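Local coordinates for protein glucosidase (Croceicoccus marinus, PDB 5Z3K) that probably hydrolyses O-glycosyl bonds as a beta-glucosidase of glycoside hydrolase family 39, at residues S61-D64 against T70-F73; W76-D79 against A84-N87. All coordinates share one frame; numbering follows the deposited sequence.

Both contacts fold back one long connection, the loop between strand 53-55 and helix 89-100 of the barrel, and they follow one another along the chain with centres about 11 Å apart. Interaction 1 (61-64 with 70-73) is buried: backbone amides, a serine hydroxyl, a water and leucine methyls share the work, and 286 Å² of surface is covered. Interaction 2 (76-79 with 84-87) lies farther out, at the surface, where a single short hydroxyl-to-carbonyl bond and one methyl make the contact, and only 111 Å² is buried. The two also meet each other, since Trp-76 probably donates its indole N-H to the carbonyl of Asp-64 and Asn-87 its backbone N-H to that of Leu-72.

Interaction 1 of 2, residues S61-D64 against T70-F73; sequences SRLD and TSLF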
loop_
_atom_site.group_PDB
_atom_site.type_symbol
_atom_site.label_atom_id
_atom_site.label_comp_id
_atom_site.label_asym_id
_atom_site.label_seq_id
_atom_site.Cartn_x
_atom_site.Cartn_y
_atom_site.Cartn_z
ATOM N N SER A 61 -15.597 1.697 9.289
ATOM C CA SER A 61 -16.415 1.604 8.074
ATOM C C SER A 61 -16.681 0.150 7.727
ATOM O O SER A 61 -16.549 -0.277 6.575
ATOM C CB SER A 61 -15.741 2.304 6.893
ATOM O OG SER A 61 -15.469 3.655 7.216
ATOM N N ARG A 62 -17.068 -0.625 8.734
ATOM C CA ARG A 62 -17.279 -2.055 8.588
ATOM C C ARG A 62 -18.755 -2.356 8.368
ATOM O O ARG A 62 -19.638 -1.672 8.894
ATOM C CB ARG A 62 -16.776 -2.800 9.828
ATOM C CG ARG A 62 -15.313 -2.568 10.131
ATOM C CD ARG A 62 -14.429 -3.234 9.107
ATOM N NE ARG A 62 -13.031 -2.990 9.442
ATOM C CZ ARG A 62 -12.345 -3.650 10.374
ATOM N NH1 ARG A 62 -12.910 -4.633 11.074
ATOM N NH2 ARG A 62 -11.076 -3.329 10.597
ATOM N N LEU A 63 -19.017 -3.387 7.570
ATOM C CA LEU A 63 -20.369 -3.915 7.413
ATOM C C LEU A 63 -20.457 -5.106 8.362
ATOM O O LEU A 63 -20.181 -6.244 7.980
ATOM C CB LEU A 63 -20.656 -4.308 5.966
ATOM C CG LEU A 63 -22.040 -4.951 5.785
ATOM C CD1 LEU A 63 -23.111 -4.020 6.330
ATOM C CD2 LEU A 63 -22.322 -5.315 4.331
ATOM N N ASP A 64 -20.801 -4.836 9.621
ATOM C CA ASP A 64 -20.821 -5.907 10.605
ATOM C C ASP A 64 -21.992 -6.849 10.325
ATOM O O ASP A 64 -23.026 -6.449 9.783
ATOM C CB ASP A 64 -20.901 -5.347 12.027
ATOM C CG ASP A 64 -20.274 -6.284 13.064
ATOM O OD1 ASP A 64 -19.625 -7.274 12.672
ATOM O OD2 ASP A 64 -20.411 -6.028 14.280
ATOM N N THR A 70 -21.809 1.085 15.312
ATOM C CA THR A 70 -20.821 1.689 14.425
ATOM C C THR A 70 -20.820 1.075 13.030
ATOM O O THR A 70 -20.097 1.568 12.155
ATOM C CB THR A 70 -19.419 1.564 15.029
ATOM O OG1 THR A 70 -19.084 0.177 15.167
ATOM C CG2 THR A 70 -19.353 2.240 16.389
ATOM N N SER A 71 -21.584 0.008 12.813
ATOM C CA SER A 71 -21.624 -0.676 11.528
ATOM C C SER A 71 -22.340 0.176 10.485
ATOM O O SER A 71 -23.170 1.026 10.810
ATOM C CB SER A 71 -22.325 -2.032 11.679
ATOM O OG SER A 71 -22.542 -2.673 10.422
ATOM N N LEU A 72 -22.019 -0.082 9.211
ATOM C CA LEU A 72 -22.653 0.637 8.108
ATOM C C LEU A 72 -24.148 0.354 8.037
ATOM O O LEU A 72 -24.909 1.171 7.508
ATOM C CB LEU A 72 -21.998 0.256 6.777
ATOM C CG LEU A 72 -20.568 0.733 6.488
ATOM C CD1 LEU A 72 -19.960 -0.138 5.399
ATOM C CD2 LEU A 72 -20.581 2.173 6.049
ATOM N N PHE A 73 -24.577 -0.812 8.523
ATOM C CA PHE A 73 -25.989 -1.171 8.619
ATOM C C PHE A 73 -26.207 -1.632 10.053
ATOM O O PHE A 73 -26.103 -2.827 10.356
ATOM C CB PHE A 73 -26.354 -2.253 7.603
ATOM C CG PHE A 73 -27.819 -2.313 7.281
ATOM C CD1 PHE A 73 -28.388 -1.395 6.410
ATOM C CD2 PHE A 73 -28.620 -3.307 7.831
ATOM C CE1 PHE A 73 -29.737 -1.454 6.105
ATOM C CE2 PHE A 73 -29.963 -3.376 7.528
ATOM C CZ PHE A 73 -30.526 -2.446 6.664
HETATM O O HOH W 1 -17.718 0.338 11.389
#
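The two loop segments come within 5.1 Å of each other between the CA atoms of Leu-63 and Leu-72. Beside this approach Leu-72 N donates to Arg-62 O at 2.9 Å, nearly straight at the hydrogen. A water extends this link, accepting from Arg-62 N and donating to Thr-70 O. The hydroxyl oxygen of Ser-71 makes the second direct bond across the contact: with OG swung anti to its own backbone N (chi1 173°), it reaches back over the gap and accepts the N-H of Asp-64 at 2.9 Å from N to OG. The same oxygen takes a weak bond from Phe-73 N, so one side chain serves amides of both segments. Without the hydroxyl, as with an alanine here, the Asp-64 amide would probably lose its acceptor across the gap, and the Phe-73 amide its weaker one. Leucine carbon fills in around the polar core. Leu-72 lays CG over the Arg-62 carbonyl oxygen, 3.5 Å from CG to O, and carries CD1 on toward Ser-61 O. Leu-63 and Phe-73 run side by side, with CD1 of Leu-63 3.9 Å from CB of Phe-73, while helix 123-138 packs on both. The charged ends turn elsewhere: the Arg-62 guanidinium bonds to the carbonyls of Ser-111, Ile-113 and Tyr-57, and the Asp-64 carboxylate to Asn-116, Asn-68 and the Glu-112 amide. Such internal bonding gives defined shape to an irregular beta-to-alpha connection of a TIM barrel, here the one following its second strand.

Interaction 2 of 2, residues W76-D79 against A84-N87; sequences WSAD and ASYN
Ser-85 and Asp-79 are joined by the sole hydrogen bond of this contact: the hydroxyl of Ser-85 donates to the backbone carbonyl of Asp-79, with OG 2.6 Å from O. The donor approaches at 133° to the C=O bond and stands 30° off the carbonyl plane, thus to one side of the oxygen and somewhat above the plane. Placing OG beside the backbone N, anti to the carbonyl carbon (chi1 -59°), aims it across the gap at that oxygen. The Asp-79 carboxylate has a different role, its OD1 accepting the amide of Ser-81 between the two segments.

Van der Waals contact comes from Ala-78, whose CB faces the other segment. This methyl meets both atoms of the serine side chain, 3.5 Å from OG and 3.7 Å from CB, packing along it beside the hydrogen bond to Asp-79 O.

Aromatic and polar contacts beyond the pair settle the segments on the body of the enzyme. Phe-73 meets the ring of Tyr-86 edge-to-face and also touches the ring of Trp-76, and Tyr-86 and Trp-76 both rest on helix 123-138. From that helix Lys-125 donates to the carbonyls of Trp-76 and Ala-78. The whole is an excursion of the loop at the surface, closed by a side-chain-to-backbone bond, with the last residues of a 3-10 segment, 84-85, on its returning limb leading toward helix 89-100 of the TIM barrel.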
loop_
_atom_site.group_PDB
_atom_site.type_symbol
_atom_site.label_atom_id
_atom_site.label_comp_id
_atom_site.label_asym_id
_atom_site.label_seq_id
_atom_site.Cartn_x
_atom_site.Cartn_y
_atom_site.Cartn_z
ATOM N N TRP A 76 -29.936 -4.962 11.679
ATOM C CA TRP A 76 -30.246 -5.831 10.548
ATOM C C TRP A 76 -31.739 -6.126 10.398
ATOM O O TRP A 76 -32.123 -6.779 9.422
ATOM C CB TRP A 76 -29.443 -7.128 10.662
ATOM C CG TRP A 76 -28.035 -6.941 10.168
ATOM C CD1 TRP A 76 -26.904 -6.787 10.926
ATOM C CD2 TRP A 76 -27.620 -6.857 8.804
ATOM N NE1 TRP A 76 -25.804 -6.618 10.107
ATOM C CE2 TRP A 76 -26.217 -6.657 8.800
ATOM C CE3 TRP A 76 -28.295 -6.937 7.579
ATOM C CZ2 TRP A 76 -25.482 -6.535 7.619
ATOM C CZ3 TRP A 76 -27.561 -6.822 6.403
ATOM C CH2 TRP A 76 -26.167 -6.624 6.433
ATOM N N SER A 77 -32.591 -5.647 11.302
ATOM C CA SER A 77 -34.029 -5.753 11.095
ATOM C C SER A 77 -34.598 -4.577 10.310
ATOM O O SER A 77 -35.777 -4.611 9.937
ATOM C CB SER A 77 -34.749 -5.865 12.443
ATOM O OG SER A 77 -34.678 -4.646 13.166
ATOM N N ALA A 78 -33.792 -3.549 10.042
ATOM C CA ALA A 78 -34.273 -2.331 9.402
ATOM C C ALA A 78 -34.524 -2.546 7.911
ATOM O O ALA A 78 -34.015 -3.481 7.291
ATOM C CB ALA A 78 -33.276 -1.187 9.602
ATOM N N ASP A 79 -35.323 -1.654 7.342
ATOM C CA ASP A 79 -35.625 -1.675 5.913
ATOM C C ASP A 79 -34.365 -1.389 5.099
ATOM O O ASP A 79 -33.826 -0.278 5.180
ATOM C CB ASP A 79 -36.712 -0.638 5.634
ATOM C CG ASP A 79 -37.122 -0.563 4.176
ATOM O OD1 ASP A 79 -36.480 -1.178 3.300
ATOM O OD2 ASP A 79 -38.114 0.147 3.907
ATOM N N ALA A 84 -32.221 5.912 5.566
ATOM C CA ALA A 84 -32.157 6.130 7.006
ATOM C C ALA A 84 -31.693 4.889 7.764
ATOM O O ALA A 84 -31.314 5.006 8.932
ATOM C CB ALA A 84 -33.519 6.590 7.529
ATOM N N SER A 85 -31.709 3.708 7.134
ATOM C CA SER A 85 -31.259 2.487 7.796
ATOM C C SER A 85 -29.743 2.330 7.790
ATOM O O SER A 85 -29.231 1.404 8.434
ATOM C CB SER A 85 -31.882 1.246 7.134
ATOM O OG SER A 85 -33.304 1.271 7.181
ATOM N N TYR A 86 -29.029 3.201 7.083
ATOM C CA TYR A 86 -27.589 3.103 6.892
ATOM C C TYR A 86 -26.876 4.148 7.739
ATOM O O TYR A 86 -27.425 5.210 8.031
ATOM C CB TYR A 86 -27.221 3.299 5.421
ATOM C CG TYR A 86 -27.735 2.200 4.530
ATOM C CD1 TYR A 86 -29.083 2.134 4.183
ATOM C CD2 TYR A 86 -26.883 1.214 4.047
ATOM C CE1 TYR A 86 -29.568 1.117 3.371
ATOM C CE2 TYR A 86 -27.359 0.190 3.228
ATOM C CZ TYR A 86 -28.707 0.151 2.905
ATOM O OH TYR A 86 -29.191 -0.858 2.103
ATOM N N ASN A 87 -25.640 3.839 8.121
ATOM C CA ASN A 87 -24.831 4.707 8.982
ATOM C C ASN A 87 -23.606 5.113 8.167
ATOM O O ASN A 87 -22.540 4.495 8.264
ATOM C CB ASN A 87 -24.471 3.969 10.304
ATOM C CG ASN A 87 -23.492 4.738 11.178
ATOM O OD1 ASN A 87 -23.355 5.960 11.069
ATOM N ND2 ASN A 87 -22.793 4.012 12.048
#